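Side-chain contacts in beta-L-arabinobiosidase (Bacteroides thetaiotaomicron, PDB 5MQR), which probably hydrolyses glycosidic bonds to release beta-L-arabinose-containing units from plant pectin as a gut bacterium breaks it down: residues Leu80-Asn84 and Gly85-Tyr89; Pro382-Gly385 and Asp386-Ser390; Ser287-Gly290 and Gly291-Ala295; Ile201-Ile204 and Tyr205-His208; Leu1069-Lys1072 and Asn1073-Tyr1077. One frame throughout, in Å; residues are numbered along the deposited sequence.

How the contacts relate
Along the chain the order is contact 1, contact 4, contact 3, contact 2 and contact 5. Contacts 1 and 4 belong to the N-terminal beta propeller, on two different four-stranded antiparallel sheets, with centres about 25 Å apart. Contact 3 follows the third strand of another such sheet, about 28 Å from contact 1 between centres. Contacts 1 and 2 touch: Phe87 CZ lies 3.4 Å from Trp388 CE2, so the hairpin tip of 80-89 packs against the start of strand 387-393, which belongs to the large mixed sheet. Contact 5 sits in the C-terminal domain, about 22 Å from contact 2 between centres. All five are local, shaping individual turns and strand ends in a multidomain enzyme.

Contact 1: Leu80-Asn84 and Gly85-Tyr89; sequences LAYWN and GQFYY
Leu80, close to the tip of the hairpin, meets Tyr89 and Phe87 on the face it shares with Tyr82. With CG anti to the backbone N (chi1 -168°), Leu80 CD1 extends over the neighbouring strand, 4.1 Å from Tyr89 CD2 and almost as close to Phe87. Ala81 brings only a methyl group; its backbone forms the hydrogen-bonded pair with Tyr88, Ala81 N to Tyr88 O at 2.9 Å and Tyr88 N to Ala81 O in return. Tyr82 sits across from Phe87 in a non-hydrogen-bonded pair and makes a T-shaped contact with it, planes 77° apart, its CD1 edge atom poised over the centre of the Phe87 face. The far end of the same phenol leans over the turn, where Tyr82 OH is 3.5 Å from Gly85 CA. Trp83 lies on the other face with Tyr88: Tyr88 OH comes to the edge of the indole, 3.5 Å from Trp83 CE3. A water donates to Trp83 O at 2.8 Å and is also hydrogen-bonded to Tyr88 OH, while the indole NE1 is held by Gly161. Asn84 and Gly85 form the corner of a type I' turn from Trp83 to Gln86, both with positive phi. The chemistry is thus divided between an aromatic-aliphatic face, where Trp388 also meets Phe87, and a face whose buried phenol hydroxyl is satisfied through water.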
# COMPACT_ATOMS: atom_id res chain seq x y z
N LEU A 80 -24.68 11.36 -12.62
CA LEU A 80 -23.42 11.29 -13.37
C LEU A 80 -23.36 10.11 -14.33
O LEU A 80 -23.75 8.99 -13.98
CB LEU A 80 -22.26 11.24 -12.38
CG LEU A 80 -20.83 11.44 -12.90
CD1 LEU A 80 -20.58 12.86 -13.40
CD2 LEU A 80 -19.88 11.09 -11.76
N ALA A 81 -22.87 10.37 -15.54
CA ALA A 81 -22.54 9.33 -16.51
C ALA A 81 -21.24 9.69 -17.25
O ALA A 81 -20.76 10.82 -17.14
CB ALA A 81 -23.68 9.10 -17.47
N TYR A 82 -20.66 8.71 -17.94
CA TYR A 82 -19.49 8.92 -18.79
C TYR A 82 -19.73 8.28 -20.15
O TYR A 82 -19.98 7.08 -20.23
CB TYR A 82 -18.24 8.32 -18.12
CG TYR A 82 -16.93 8.60 -18.83
CD1 TYR A 82 -16.21 9.75 -18.56
CD2 TYR A 82 -16.40 7.68 -19.75
CE1 TYR A 82 -15.00 10.00 -19.19
CE2 TYR A 82 -15.19 7.92 -20.41
CZ TYR A 82 -14.49 9.09 -20.13
OH TYR A 82 -13.29 9.34 -20.76
N TRP A 83 -19.65 9.06 -21.20
CA TRP A 83 -20.08 8.61 -22.51
C TRP A 83 -19.30 9.32 -23.58
O TRP A 83 -19.17 10.53 -23.53
CB TRP A 83 -21.55 8.95 -22.67
CG TRP A 83 -22.18 8.48 -23.90
CD1 TRP A 83 -22.48 7.19 -24.22
CD2 TRP A 83 -22.62 9.28 -25.01
NE1 TRP A 83 -23.08 7.14 -25.46
CE2 TRP A 83 -23.18 8.41 -25.96
CE3 TRP A 83 -22.59 10.65 -25.28
CZ2 TRP A 83 -23.71 8.86 -27.18
CZ3 TRP A 83 -23.13 11.11 -26.49
CH2 TRP A 83 -23.68 10.21 -27.42
N ASN A 84 -18.82 8.58 -24.57
CA ASN A 84 -18.03 9.13 -25.66
C ASN A 84 -16.87 10.01 -25.23
O ASN A 84 -16.69 11.13 -25.75
CB ASN A 84 -18.93 9.87 -26.65
CG ASN A 84 -19.13 9.08 -27.88
OD1 ASN A 84 -18.46 9.31 -28.90
ND2 ASN A 84 -19.98 8.06 -27.79
N GLY A 85 -16.11 9.52 -24.25
CA GLY A 85 -14.98 10.23 -23.70
C GLY A 85 -15.32 11.44 -22.84
O GLY A 85 -14.43 12.22 -22.55
N GLN A 86 -16.57 11.60 -22.41
CA GLN A 86 -16.96 12.80 -21.63
C GLN A 86 -17.84 12.46 -20.44
O GLN A 86 -18.69 11.58 -20.55
CB GLN A 86 -17.71 13.81 -22.51
CG GLN A 86 -16.81 14.51 -23.51
CD GLN A 86 -17.51 15.46 -24.46
OE1 GLN A 86 -17.14 15.54 -25.61
NE2 GLN A 86 -18.52 16.18 -23.98
N PHE A 87 -17.66 13.22 -19.35
CA PHE A 87 -18.57 13.19 -18.23
C PHE A 87 -19.83 13.96 -18.58
O PHE A 87 -19.76 14.99 -19.24
CB PHE A 87 -17.98 13.84 -17.00
CG PHE A 87 -16.79 13.12 -16.43
CD1 PHE A 87 -15.50 13.45 -16.83
CD2 PHE A 87 -16.97 12.14 -15.46
CE1 PHE A 87 -14.40 12.81 -16.28
CE2 PHE A 87 -15.89 11.50 -14.91
CZ PHE A 87 -14.60 11.82 -15.31
N TYR A 88 -20.98 13.45 -18.14
CA TYR A 88 -22.25 14.15 -18.18
C TYR A 88 -22.77 14.23 -16.75
O TYR A 88 -22.88 13.20 -16.04
CB TYR A 88 -23.22 13.41 -19.10
CG TYR A 88 -22.81 13.54 -20.54
CD1 TYR A 88 -21.88 12.68 -21.09
CD2 TYR A 88 -23.30 14.54 -21.35
CE1 TYR A 88 -21.47 12.81 -22.40
CE2 TYR A 88 -22.90 14.69 -22.67
CZ TYR A 88 -21.97 13.82 -23.19
OH TYR A 88 -21.55 13.92 -24.50
N TYR A 89 -23.10 15.46 -16.35
CA TYR A 89 -23.43 15.84 -14.98
C TYR A 89 -24.78 16.54 -15.06
O TYR A 89 -24.92 17.58 -15.71
CB TYR A 89 -22.34 16.78 -14.45
CG TYR A 89 -22.39 17.11 -12.98
CD1 TYR A 89 -23.38 17.93 -12.46
CD2 TYR A 89 -21.41 16.65 -12.10
CE1 TYR A 89 -23.42 18.26 -11.13
CE2 TYR A 89 -21.42 16.99 -10.76
CZ TYR A 89 -22.44 17.79 -10.27
OH TYR A 89 -22.51 18.11 -8.94
O HOH W 1 -19.40 12.65 -25.40

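Contact 2: Pro382-Gly385 and Asp386-Ser390; sequences PADG and DLWVS
From Pro382 to Gly385 the backbone makes a type I beta turn, closed by Gly385 N to Pro382 O, and it delivers the chain to strand 387-390 so that Asp384 and Pro382 face Trp388. A water donates to both Pro382 O and Asp386 O. Asp384 CG stands between the backbone N and the carbonyl carbon (chi1 66°), turning the carboxylate forward onto the strand. Asp384 OD1 accepts Asp386 N at 2.8 Å, an Asx turn, with the amide approaching from above the carboxylate plane. Asp384 OD2 uses its syn lone pair for Trp388 NE1 at 3.0 Å, and carboxylate and indole lie only 9° from coplanar; a second, weak bond runs from NE1 to Asp384 OD1. Pro382 CG adds packing, 4.0 Å from Trp388 CD1. Replacing Asp384 by a leucine would probably leave the indole N-H and the Asp386 amide without their shared acceptor. Asp384 OD2 and Asp386 OD2 are only 3.6 Å apart, a closeness likely eased by Arg402, which forms a salt bridge with Asp386 and a long, weak pair with Asp384; Asp386 OD1 accepts Val405 N. One carboxylate therefore fixes both the turn and the rotation of the indole.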
# COMPACT_ATOMS: atom_id res chain seq x y z
N PRO A 382 -14.88 6.05 -16.57
CA PRO A 382 -13.97 7.11 -16.94
C PRO A 382 -12.57 6.59 -17.23
O PRO A 382 -12.06 5.72 -16.51
CB PRO A 382 -13.99 8.03 -15.72
CG PRO A 382 -15.35 7.83 -15.16
CD PRO A 382 -15.60 6.35 -15.33
N ALA A 383 -11.96 7.14 -18.28
CA ALA A 383 -10.69 6.66 -18.86
C ALA A 383 -9.54 6.64 -17.88
O ALA A 383 -8.68 5.79 -18.00
CB ALA A 383 -10.31 7.49 -20.10
N ASP A 384 -9.51 7.55 -16.91
CA ASP A 384 -8.41 7.57 -15.92
C ASP A 384 -8.48 6.42 -14.88
O ASP A 384 -7.57 6.24 -14.08
CB ASP A 384 -8.35 8.94 -15.22
CG ASP A 384 -9.60 9.26 -14.36
OD1 ASP A 384 -10.44 8.37 -14.09
OD2 ASP A 384 -9.73 10.42 -13.92
N GLY A 385 -9.58 5.65 -14.89
CA GLY A 385 -9.76 4.50 -14.01
C GLY A 385 -10.20 4.86 -12.59
O GLY A 385 -10.44 3.97 -11.76
N ASP A 386 -10.34 6.15 -12.32
CA ASP A 386 -10.55 6.61 -10.96
C ASP A 386 -12.05 6.69 -10.64
O ASP A 386 -12.90 6.47 -11.52
CB ASP A 386 -9.87 7.98 -10.76
CG ASP A 386 -8.36 7.92 -10.89
OD1 ASP A 386 -7.73 6.92 -10.53
OD2 ASP A 386 -7.77 8.91 -11.34
N LEU A 387 -12.32 6.99 -9.37
CA LEU A 387 -13.67 7.08 -8.82
C LEU A 387 -14.13 8.53 -8.80
O LEU A 387 -13.51 9.36 -8.10
CB LEU A 387 -13.70 6.54 -7.39
CG LEU A 387 -14.96 6.76 -6.54
CD1 LEU A 387 -16.18 6.14 -7.19
CD2 LEU A 387 -14.77 6.17 -5.15
N TRP A 388 -15.20 8.82 -9.53
CA TRP A 388 -15.75 10.16 -9.61
C TRP A 388 -17.14 10.14 -9.04
O TRP A 388 -17.99 9.32 -9.45
CB TRP A 388 -15.78 10.64 -11.04
CG TRP A 388 -14.47 10.87 -11.66
CD1 TRP A 388 -13.67 9.95 -12.22
CD2 TRP A 388 -13.82 12.13 -11.85
NE1 TRP A 388 -12.53 10.54 -12.73
CE2 TRP A 388 -12.62 11.89 -12.52
CE3 TRP A 388 -14.15 13.44 -11.52
CZ2 TRP A 388 -11.74 12.91 -12.87
CZ3 TRP A 388 -13.28 14.44 -11.86
CH2 TRP A 388 -12.09 14.18 -12.53
N VAL A 389 -17.38 11.05 -8.10
CA VAL A 389 -18.64 11.13 -7.39
C VAL A 389 -19.12 12.57 -7.41
O VAL A 389 -18.37 13.48 -7.05
CB VAL A 389 -18.51 10.68 -5.91
CG1 VAL A 389 -19.88 10.71 -5.23
CG2 VAL A 389 -17.97 9.26 -5.82
N SER A 390 -20.37 12.74 -7.81
CA SER A 390 -21.07 14.01 -7.77
C SER A 390 -21.79 14.18 -6.43
O SER A 390 -22.16 13.21 -5.78
CB SER A 390 -22.05 14.12 -8.94
OG SER A 390 -23.19 13.27 -8.79
O HOH W 2 -12.99 5.13 -13.86

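Contact 3: Ser287-Gly290 and Gly291-Ala295; sequences SEDG and GHTWA
Ser287, Asp289 and Thr293 carry the polar part of this loop, whose sequence S-E-D-G-G-H-T-W is that of an Asp box, the turn that recurs in sialidase-type BNR repeats after the third strand of a propeller blade. Among the hydrogen bonds, Asp289 grips Thr293 twice. Asp289 OD1 offers its syn lone pair to Thr293 N at 2.9 Å, with the N-H nearly straight at 162°, while Thr293 OG1 donates to Asp289 OD2 at 2.8 Å from well above the carboxylate plane. Asp289 reaches both because its CG is turned between the backbone N and the carbonyl carbon (chi1 67°), with the threonine crossing it at about a right angle. Ser287 OG lies inside the loop: it accepts Gly291 N at 2.8 Å, receives a weak bond from Asp289 N, and lies 2.9 Å from Thr293 O. A water joins Glu288 N to Thr293 O.

Of the apolar kind there is one firm contact, a CH-pi interaction. Ser287 CB sits 3.5 Å from the centroid of the six-membered ring of Trp294, almost on its normal. The indole NE1 bonds weakly to Gly291 O, and Phe265 meets the ring from outside the loop. A side chain on Gly291 would run into the carbonyl of Gly290. A serine hydroxyl and an aspartate carboxylate thus take up several backbone N-H groups, while the serine's CB rests on the buried indole.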
# COMPACT_ATOMS: atom_id res chain seq x y z
N SER A 287 -30.02 -9.22 -4.55
CA SER A 287 -30.84 -9.87 -5.57
C SER A 287 -29.99 -10.92 -6.27
O SER A 287 -28.83 -10.65 -6.62
CB SER A 287 -31.38 -8.87 -6.59
OG SER A 287 -32.14 -9.52 -7.60
N GLU A 288 -30.57 -12.10 -6.47
CA GLU A 288 -29.93 -13.20 -7.18
C GLU A 288 -30.53 -13.40 -8.57
O GLU A 288 -30.11 -14.29 -9.26
CB GLU A 288 -30.06 -14.49 -6.35
CG GLU A 288 -29.41 -14.37 -4.98
CD GLU A 288 -29.45 -15.63 -4.15
OE1 GLU A 288 -30.37 -16.45 -4.33
OE2 GLU A 288 -28.55 -15.78 -3.30
N ASP A 289 -31.49 -12.59 -8.97
CA ASP A 289 -32.20 -12.79 -10.25
C ASP A 289 -32.15 -11.53 -11.13
O ASP A 289 -33.06 -11.27 -11.91
CB ASP A 289 -33.63 -13.29 -9.99
CG ASP A 289 -34.53 -12.26 -9.29
OD1 ASP A 289 -34.07 -11.16 -8.90
OD2 ASP A 289 -35.75 -12.54 -9.15
N GLY A 290 -31.08 -10.76 -11.01
CA GLY A 290 -30.92 -9.49 -11.74
C GLY A 290 -31.85 -8.34 -11.37
O GLY A 290 -32.14 -7.49 -12.21
N GLY A 291 -32.32 -8.32 -10.12
CA GLY A 291 -33.09 -7.20 -9.59
C GLY A 291 -34.60 -7.31 -9.65
O GLY A 291 -35.28 -6.37 -9.28
N HIS A 292 -35.14 -8.44 -10.11
CA HIS A 292 -36.60 -8.64 -10.09
C HIS A 292 -37.13 -8.91 -8.67
O HIS A 292 -38.26 -8.50 -8.36
CB HIS A 292 -37.04 -9.79 -11.03
CG HIS A 292 -36.78 -9.53 -12.48
ND1 HIS A 292 -37.58 -8.72 -13.25
CD2 HIS A 292 -35.80 -9.98 -13.30
CE1 HIS A 292 -37.12 -8.68 -14.49
NE2 HIS A 292 -36.04 -9.44 -14.55
N THR A 293 -36.34 -9.61 -7.83
CA THR A 293 -36.72 -9.90 -6.43
C THR A 293 -35.54 -9.67 -5.49
O THR A 293 -34.38 -9.83 -5.86
CB THR A 293 -37.26 -11.33 -6.21
OG1 THR A 293 -36.21 -12.27 -6.43
CG2 THR A 293 -38.44 -11.65 -7.13
N TRP A 294 -35.88 -9.28 -4.25
CA TRP A 294 -34.91 -8.78 -3.27
C TRP A 294 -35.09 -9.47 -1.94
O TRP A 294 -36.22 -9.78 -1.56
CB TRP A 294 -35.07 -7.27 -3.13
CG TRP A 294 -34.67 -6.56 -4.40
CD1 TRP A 294 -35.49 -6.18 -5.43
CD2 TRP A 294 -33.35 -6.17 -4.78
NE1 TRP A 294 -34.76 -5.58 -6.43
CE2 TRP A 294 -33.44 -5.56 -6.06
CE3 TRP A 294 -32.09 -6.28 -4.18
CZ2 TRP A 294 -32.34 -5.06 -6.73
CZ3 TRP A 294 -30.99 -5.77 -4.86
CH2 TRP A 294 -31.13 -5.16 -6.12
N ALA A 295 -33.99 -9.73 -1.27
CA ALA A 295 -34.04 -10.45 0.00
C ALA A 295 -34.67 -9.55 1.08
O ALA A 295 -34.36 -8.37 1.17
CB ALA A 295 -32.65 -10.92 0.43
O HOH W 3 -33.31 -12.44 -5.65

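Contact 4: Ile201-Ile204 and Tyr205-His208; sequences IYFI and YYNH
Phe203 and Tyr206 make the tight part of this contact, on the short, bulged strand 202-206 of a propeller sheet. Tyr206 CE1 comes over one face of the Phe203 ring, 3.6 Å from Phe203 CG. The planes are 23° apart, but the ring centres, 5.0 Å from each other, are offset, so only the CE1 side of the phenol lies over Phe203; the phenol end rides above the root of the phenylalanine instead. There, Tyr206 OH is 3.7 Å from Phe203 CB. Tyr206 has its CG anti to the carbonyl carbon (chi1 -63°), which swings the phenol back along the chain to Phe203. At the rim of the same phenylalanine, Tyr205 O lies near the ring plane, 3.6 Å from Phe203 CD1. Of the pair, Tyr206 is the partly exposed member.

The bulge side is looser, though only within this contact. Ile204 and Tyr205 both face Arg187 across the sheet, a classic beta bulge, and the corner at Ile204 parts their side chains from the Phe203-Tyr206 pair. Those two side chains barely meet, Ile204 CG2 lying 4.4 Å from Tyr205 CB. Both are nonetheless buried by partners outside: Ile204 packs on Cys232 and Ile235 of helix 226-236, and the Tyr205 side chain touches Ile255.

No hydrogen bond crosses the contact, so the pairing rests on ring packing. The two phenols end differently: Tyr205 OH is hydrogen-bonded to Asp253 and to the backbone N of Asp250, whereas Tyr206 OH, buried against Phe203, has no polar partner in the model.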
# COMPACT_ATOMS: atom_id res chain seq x y z
N ILE A 201 -37.99 16.03 -26.46
CA ILE A 201 -38.45 15.51 -25.19
C ILE A 201 -39.69 14.65 -25.41
O ILE A 201 -40.61 15.05 -26.10
CB ILE A 201 -38.79 16.63 -24.19
CG1 ILE A 201 -37.55 17.48 -23.91
CG2 ILE A 201 -39.31 16.02 -22.88
CD1 ILE A 201 -37.84 18.78 -23.20
N TYR A 202 -39.68 13.46 -24.81
CA TYR A 202 -40.86 12.63 -24.76
C TYR A 202 -41.14 12.15 -23.33
O TYR A 202 -40.25 12.09 -22.49
CB TYR A 202 -40.71 11.40 -25.65
CG TYR A 202 -40.42 11.68 -27.10
CD1 TYR A 202 -39.10 11.85 -27.56
CD2 TYR A 202 -41.44 11.73 -28.04
CE1 TYR A 202 -38.83 12.09 -28.90
CE2 TYR A 202 -41.17 11.96 -29.38
CZ TYR A 202 -39.87 12.14 -29.80
OH TYR A 202 -39.61 12.37 -31.12
N PHE A 203 -42.40 11.80 -23.09
CA PHE A 203 -42.78 11.07 -21.90
C PHE A 203 -42.51 9.58 -22.09
O PHE A 203 -42.87 8.98 -23.10
CB PHE A 203 -44.25 11.27 -21.59
CG PHE A 203 -44.53 12.50 -20.79
CD1 PHE A 203 -44.49 12.47 -19.41
CD2 PHE A 203 -44.82 13.70 -21.43
CE1 PHE A 203 -44.75 13.59 -18.67
CE2 PHE A 203 -45.07 14.83 -20.70
CZ PHE A 203 -45.04 14.78 -19.31
N ILE A 204 -41.90 9.00 -21.07
CA ILE A 204 -41.70 7.57 -20.98
C ILE A 204 -42.67 6.91 -19.96
O ILE A 204 -42.95 5.71 -20.05
CB ILE A 204 -40.21 7.26 -20.66
CG1 ILE A 204 -39.90 5.78 -20.89
CG2 ILE A 204 -39.85 7.65 -19.24
CD1 ILE A 204 -38.42 5.43 -20.87
N TYR A 205 -43.17 7.69 -18.99
CA TYR A 205 -44.12 7.19 -18.00
C TYR A 205 -45.11 8.29 -17.62
O TYR A 205 -44.72 9.44 -17.43
CB TYR A 205 -43.35 6.71 -16.76
CG TYR A 205 -44.24 6.27 -15.62
CD1 TYR A 205 -44.70 4.94 -15.53
CD2 TYR A 205 -44.65 7.18 -14.63
CE1 TYR A 205 -45.51 4.53 -14.48
CE2 TYR A 205 -45.47 6.79 -13.57
CZ TYR A 205 -45.91 5.46 -13.49
OH TYR A 205 -46.73 5.08 -12.43
N TYR A 206 -46.39 7.92 -17.53
CA TYR A 206 -47.42 8.82 -17.04
C TYR A 206 -47.91 8.36 -15.69
O TYR A 206 -48.20 7.16 -15.49
CB TYR A 206 -48.62 8.85 -17.97
CG TYR A 206 -48.31 9.36 -19.36
CD1 TYR A 206 -48.10 10.73 -19.59
CD2 TYR A 206 -48.24 8.49 -20.43
CE1 TYR A 206 -47.84 11.21 -20.86
CE2 TYR A 206 -47.98 8.97 -21.72
CZ TYR A 206 -47.77 10.32 -21.92
OH TYR A 206 -47.50 10.76 -23.19
N ASN A 207 -47.99 9.30 -14.75
CA ASN A 207 -48.69 9.06 -13.50
C ASN A 207 -50.19 9.00 -13.80
O ASN A 207 -50.65 9.53 -14.81
CB ASN A 207 -48.38 10.15 -12.47
CG ASN A 207 -46.99 10.00 -11.86
OD1 ASN A 207 -46.07 10.72 -12.20
ND2 ASN A 207 -46.85 9.07 -10.94
N HIS A 208 -50.92 8.33 -12.91
CA HIS A 208 -52.36 8.07 -13.11
C HIS A 208 -53.09 9.36 -13.38
O HIS A 208 -52.83 10.38 -12.75
CB HIS A 208 -52.99 7.35 -11.89
CG HIS A 208 -52.96 8.16 -10.62
ND1 HIS A 208 -53.96 9.06 -10.28
CD2 HIS A 208 -52.04 8.22 -9.64
CE1 HIS A 208 -53.65 9.63 -9.13
NE2 HIS A 208 -52.49 9.14 -8.72

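Contact 5: Leu1069-Lys1072 and Asn1073-Tyr1077; sequences LWDK and NGDRY
Asp1071 closes the loop that links strands 1064-1071 and 1082-1087, a beta hairpin of the family 65-type C-terminal domain, by accepting backbone N-H groups from the residues that follow it. The firm bond is Tyr1077 N to Asp1071 OD2, 2.8 Å and 169° at the hydrogen, met on the syn side though somewhat out of the carboxylate plane. Weak bonds add to it: Arg1076 N reaches both oxygens, Asp1071 OD2 at 3.0 Å, and Gly1074 N lies 3.0 Å from Asp1071 OD1. Having CG anti to the backbone N (chi1 -162°) lets the carboxylate project toward the amides of Gly1074, Arg1076 and Tyr1077. An alanine at this position lacks both oxygens, and those three amides would probably lose their common acceptor, leaving the loop freer to move.

Farther out, one water bridges Lys1072 NZ and Asn1073 OD1, whose side chains run side by side. Glu662 ties down the ends of two others, through a salt bridge to Arg1076 and a hydrogen bond to Tyr1077 OH. Packing completes the contact on the Tyr1077 ring: Leu1069 CD2 sits over one face, 4.1 Å from Tyr1077 CG, and in the ring plane Trp1070 O meets the edge, 3.6 Å from Tyr1077 CE2.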
# COMPACT_ATOMS: atom_id res chain seq x y z
N LEU A 1069 6.11 -6.73 -1.74
CA LEU A 1069 4.86 -7.10 -1.16
C LEU A 1069 3.93 -7.81 -2.11
O LEU A 1069 4.02 -7.70 -3.34
CB LEU A 1069 4.18 -5.87 -0.55
CG LEU A 1069 3.69 -4.71 -1.41
CD1 LEU A 1069 2.34 -5.00 -2.08
CD2 LEU A 1069 3.60 -3.45 -0.54
N TRP A 1070 3.02 -8.52 -1.48
CA TRP A 1070 2.03 -9.33 -2.13
C TRP A 1070 0.71 -9.03 -1.44
O TRP A 1070 0.64 -9.01 -0.23
CB TRP A 1070 2.37 -10.82 -1.97
CG TRP A 1070 1.24 -11.72 -2.34
CD1 TRP A 1070 0.51 -12.47 -1.49
CD2 TRP A 1070 0.67 -11.92 -3.65
NE1 TRP A 1070 -0.47 -13.16 -2.18
CE2 TRP A 1070 -0.39 -12.84 -3.51
CE3 TRP A 1070 0.97 -11.44 -4.93
CZ2 TRP A 1070 -1.16 -13.30 -4.60
CZ3 TRP A 1070 0.20 -11.89 -6.03
CH2 TRP A 1070 -0.85 -12.81 -5.85
N ASP A 1071 -0.33 -8.80 -2.24
CA ASP A 1071 -1.64 -8.42 -1.70
C ASP A 1071 -2.66 -8.92 -2.68
O ASP A 1071 -2.98 -8.28 -3.67
CB ASP A 1071 -1.72 -6.90 -1.50
CG ASP A 1071 -2.85 -6.47 -0.55
OD1 ASP A 1071 -3.76 -7.29 -0.22
OD2 ASP A 1071 -2.83 -5.27 -0.14
N LYS A 1072 -3.15 -10.11 -2.40
CA LYS A 1072 -4.05 -10.80 -3.32
C LYS A 1072 -5.32 -10.02 -3.60
O LYS A 1072 -5.74 -9.92 -4.74
CB LYS A 1072 -4.42 -12.15 -2.76
CG LYS A 1072 -5.22 -13.02 -3.72
CD LYS A 1072 -5.90 -14.15 -2.96
CE LYS A 1072 -6.96 -14.82 -3.82
NZ LYS A 1072 -8.09 -15.26 -2.95
N ASN A 1073 -5.92 -9.51 -2.53
CA ASN A 1073 -7.21 -8.83 -2.61
C ASN A 1073 -7.13 -7.31 -2.55
O ASN A 1073 -8.14 -6.64 -2.72
CB ASN A 1073 -8.12 -9.34 -1.46
CG ASN A 1073 -8.38 -10.83 -1.54
OD1 ASN A 1073 -8.29 -11.54 -0.55
ND2 ASN A 1073 -8.65 -11.31 -2.72
N GLY A 1074 -5.93 -6.78 -2.29
CA GLY A 1074 -5.65 -5.35 -2.32
C GLY A 1074 -5.88 -4.59 -1.03
O GLY A 1074 -5.66 -3.38 -1.00
N ASP A 1075 -6.31 -5.28 0.02
CA ASP A 1075 -6.78 -4.60 1.23
C ASP A 1075 -5.80 -4.61 2.41
O ASP A 1075 -6.05 -3.97 3.41
CB ASP A 1075 -8.16 -5.11 1.68
CG ASP A 1075 -8.16 -6.58 2.06
OD1 ASP A 1075 -7.38 -7.38 1.46
OD2 ASP A 1075 -8.95 -6.93 2.96
N ARG A 1076 -4.67 -5.29 2.27
CA ARG A 1076 -3.67 -5.22 3.33
C ARG A 1076 -2.86 -3.93 3.25
O ARG A 1076 -2.60 -3.33 4.28
CB ARG A 1076 -2.72 -6.45 3.30
CG ARG A 1076 -1.70 -6.49 4.43
CD ARG A 1076 -2.35 -6.71 5.77
NE ARG A 1076 -1.41 -6.82 6.88
CZ ARG A 1076 -1.79 -6.99 8.15
NH1 ARG A 1076 -3.09 -7.11 8.46
NH2 ARG A 1076 -0.88 -7.08 9.11
N TYR A 1077 -2.42 -3.57 2.05
CA TYR A 1077 -1.56 -2.37 1.82
C TYR A 1077 -2.23 -1.23 1.04
O TYR A 1077 -1.69 -0.14 1.01
CB TYR A 1077 -0.22 -2.75 1.16
CG TYR A 1077 0.39 -3.90 1.90
CD1 TYR A 1077 0.94 -3.71 3.17
CD2 TYR A 1077 0.34 -5.19 1.40
CE1 TYR A 1077 1.47 -4.77 3.89
CE2 TYR A 1077 0.87 -6.26 2.12
CZ TYR A 1077 1.44 -6.04 3.36
OH TYR A 1077 1.92 -7.10 4.09
O HOH W 4 -4.81 -9.72 0.28
O HOH W 5 -8.59 -14.48 -0.21